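Chorismate synthase (Aquifex aeolicus, PDB 1Q1L) catalyses the last step of the shikimate pathway, eliminating phosphate from 5-enolpyruvylshikimate-3-phosphate to give chorismate, with reduced FMN as cofactor. Local coordinates at residues L273-E276 with A277-F281. Residues are numbered along the deposited sequence; the frame is centred on the assembly and turned at random.
Sequences LGFE and AARRF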
ATOM      1  N   LEU A 273      29.612  -0.084  -8.882  1.00 35.35           N
ATOM      2  CA  LEU A 273      30.319  -0.684 -10.013  1.00 38.31           C
ATOM      3  C   LEU A 273      29.389  -1.455 -10.952  1.00 38.21           C
ATOM      4  O   LEU A 273      29.574  -1.434 -12.168  1.00 41.50           O
ATOM      5  CB  LEU A 273      31.425  -1.607  -9.485  1.00 41.15           C
ATOM      6  CG  LEU A 273      32.769  -1.619 -10.219  1.00 43.15           C
ATOM      7  CD1 LEU A 273      33.324  -0.202 -10.336  1.00 41.39           C
ATOM      8  CD2 LEU A 273      33.739  -2.515  -9.456  1.00 42.92           C
ATOM      9  N   GLY A 274      28.401  -2.143 -10.388  1.00 38.19           N
ATOM     10  CA  GLY A 274      27.438  -2.881 -11.197  1.00 37.54           C
ATOM     11  C   GLY A 274      27.919  -4.113 -11.953  1.00 36.58           C
ATOM     12  O   GLY A 274      28.508  -5.022 -11.372  1.00 36.58           O
ATOM     13  N   PHE A 275      27.635  -4.153 -13.253  1.00 34.86           N
ATOM     14  CA  PHE A 275      28.033  -5.271 -14.104  1.00 36.92           C
ATOM     15  C   PHE A 275      29.546  -5.485 -14.109  1.00 37.25           C
ATOM     16  O   PHE A 275      30.016  -6.613 -14.231  1.00 38.95           O
ATOM     17  CB  PHE A 275      27.513  -5.059 -15.532  1.00 33.59           C
ATOM     18  CG  PHE A 275      26.064  -5.428 -15.704  1.00 34.43           C
ATOM     19  CD1 PHE A 275      25.699  -6.737 -16.017  1.00 34.79           C
ATOM     20  CD2 PHE A 275      25.061  -4.484 -15.496  1.00 32.14           C
ATOM     21  CE1 PHE A 275      24.352  -7.099 -16.117  1.00 33.62           C
ATOM     22  CE2 PHE A 275      23.708  -4.834 -15.592  1.00 34.76           C
ATOM     23  CZ  PHE A 275      23.354  -6.142 -15.903  1.00 33.23           C
ATOM     24  N   GLU A 276      30.308  -4.408 -13.964  1.00 39.35           N
ATOM     25  CA  GLU A 276      31.760  -4.529 -13.938  1.00 41.39           C
ATOM     26  C   GLU A 276      32.170  -5.296 -12.687  1.00 42.52           C
ATOM     27  O   GLU A 276      33.142  -6.050 -12.705  1.00 43.35           O
ATOM     28  CB  GLU A 276      32.416  -3.150 -13.932  1.00 42.74           C
ATOM     29  CG  GLU A 276      33.929  -3.207 -14.080  1.00 48.99           C
ATOM     30  CD  GLU A 276      34.352  -3.977 -15.323  1.00 51.93           C
ATOM     31  OE1 GLU A 276      34.043  -3.521 -16.445  1.00 53.77           O
ATOM     32  OE2 GLU A 276      34.984  -5.044 -15.180  1.00 54.81           O
ATOM     33  N   ALA A 277      31.415  -5.105 -11.606  1.00 42.12           N
ATOM     34  CA  ALA A 277      31.690  -5.774 -10.336  1.00 41.81           C
ATOM     35  C   ALA A 277      31.495  -7.279 -10.436  1.00 41.58           C
ATOM     36  O   ALA A 277      32.092  -8.039  -9.678  1.00 41.75           O
ATOM     37  CB  ALA A 277      30.784  -5.216  -9.238  1.00 39.54           C
ATOM     38  N   ALA A 278      30.643  -7.701 -11.363  1.00 41.65           N
ATOM     39  CA  ALA A 278      30.364  -9.119 -11.553  1.00 42.57           C
ATOM     40  C   ALA A 278      31.475  -9.813 -12.332  1.00 43.77           C
ATOM     41  O   ALA A 278      31.493 -11.037 -12.429  1.00 44.93           O
ATOM     42  CB  ALA A 278      29.031  -9.297 -12.279  1.00 42.09           C
ATOM     43  N   ARG A 279      32.396  -9.028 -12.886  1.00 44.98           N
ATOM     44  CA  ARG A 279      33.510  -9.572 -13.660  1.00 46.60           C
ATOM     45  C   ARG A 279      34.814  -9.530 -12.869  1.00 47.78           C
ATOM     46  O   ARG A 279      35.837 -10.041 -13.327  1.00 47.79           O
ATOM     47  CB  ARG A 279      33.700  -8.773 -14.949  1.00 46.63           C
ATOM     48  CG  ARG A 279      32.413  -8.464 -15.675  1.00 50.62           C
ATOM     49  CD  ARG A 279      32.656  -7.657 -16.940  1.00 51.19           C
ATOM     50  NE  ARG A 279      31.433  -7.003 -17.400  1.00 56.36           N
ATOM     51  CZ  ARG A 279      30.277  -7.628 -17.613  1.00 57.33           C
ATOM     52  NH1 ARG A 279      30.173  -8.936 -17.409  1.00 58.80           N
ATOM     53  NH2 ARG A 279      29.217  -6.946 -18.026  1.00 57.03           N
ATOM     54  N   ARG A 280      34.777  -8.920 -11.687  1.00 47.18           N
ATOM     55  CA  ARG A 280      35.970  -8.799 -10.859  1.00 46.10           C
ATOM     56  C   ARG A 280      36.028  -9.814  -9.729  1.00 46.28           C
ATOM     57  O   ARG A 280      35.056 -10.513  -9.456  1.00 46.58           O
ATOM     58  CB  ARG A 280      36.056  -7.399 -10.253  1.00 45.58           C
ATOM     59  CG  ARG A 280      36.223  -6.267 -11.254  1.00 46.10           C
ATOM     60  CD  ARG A 280      36.497  -4.982 -10.497  1.00 47.74           C
ATOM     61  NE  ARG A 280      36.701  -3.828 -11.364  1.00 49.69           N
ATOM     62  CZ  ARG A 280      37.081  -2.634 -10.920  1.00 49.60           C
ATOM     63  NH1 ARG A 280      37.296  -2.447  -9.625  1.00 49.28           N
ATOM     64  NH2 ARG A 280      37.244  -1.629 -11.769  1.00 52.53           N
ATOM     65  N   PHE A 281      37.184  -9.884  -9.077  1.00 46.20           N
ATOM     66  CA  PHE A 281      37.382 -10.789  -7.952  1.00 46.62           C
ATOM     67  C   PHE A 281      36.839 -10.126  -6.695  1.00 44.87           C
ATOM     68  O   PHE A 281      36.874  -8.903  -6.565  1.00 44.13           O
ATOM     69  CB  PHE A 281      38.873 -11.090  -7.764  1.00 48.57           C
ATOM     70  CG  PHE A 281      39.482 -11.879  -8.888  1.00 51.21           C
ATOM     71  CD1 PHE A 281      39.034 -13.163  -9.175  1.00 52.36           C
ATOM     72  CD2 PHE A 281      40.502 -11.335  -9.665  1.00 53.05           C
ATOM     73  CE1 PHE A 281      39.592 -13.901 -10.224  1.00 53.08           C
ATOM     74  CE2 PHE A 281      41.068 -12.063 -10.715  1.00 53.79           C
ATOM     75  CZ  PHE A 281      40.609 -13.351 -10.993  1.00 54.01           C
TER
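Arg279 N donates to Glu276 O at 3.1 Å, a fairly straight bond (153° at the hydrogen), and Ala278 N reaches Phe275 O at the same i to i+3 spacing, also 3.1 Å. Gly274 O takes two weak bonds, from Ala277 N and Ala278 N. Phe275 O also sits over the centre of one face of the Arg279 guanidinium, 3.4 Å from that group's plane. Arg279 runs extended from CG to NE, then turns at chi4 (-53°), which sets its guanidinium over Phe275 O, with Arg279 NH2 3.6 Å from Phe275 CB. Shortening Arg279 to an alanine would probably strip Phe275 O of its guanidinium cover and leave Glu174 of the second subunit without its weak, long ion pair. Arg280 instead turns one guanidinium face to Leu273, whose CD2 lies 3.6 Å from Arg280 NH1; Leu273 CB packs on Ala277 CB at 3.7 Å. Phe275 packs on Ala322, and Ala278 on Met323, both of the second subunit. The Glu276 carboxylate stays beyond salt-bridge distance of both arginines, so its attraction to them is probably diffuse; short backbone bonds and guanidinium packing, rather than salt bridges, join the residues of this turn between strands 266-271 and 289-292.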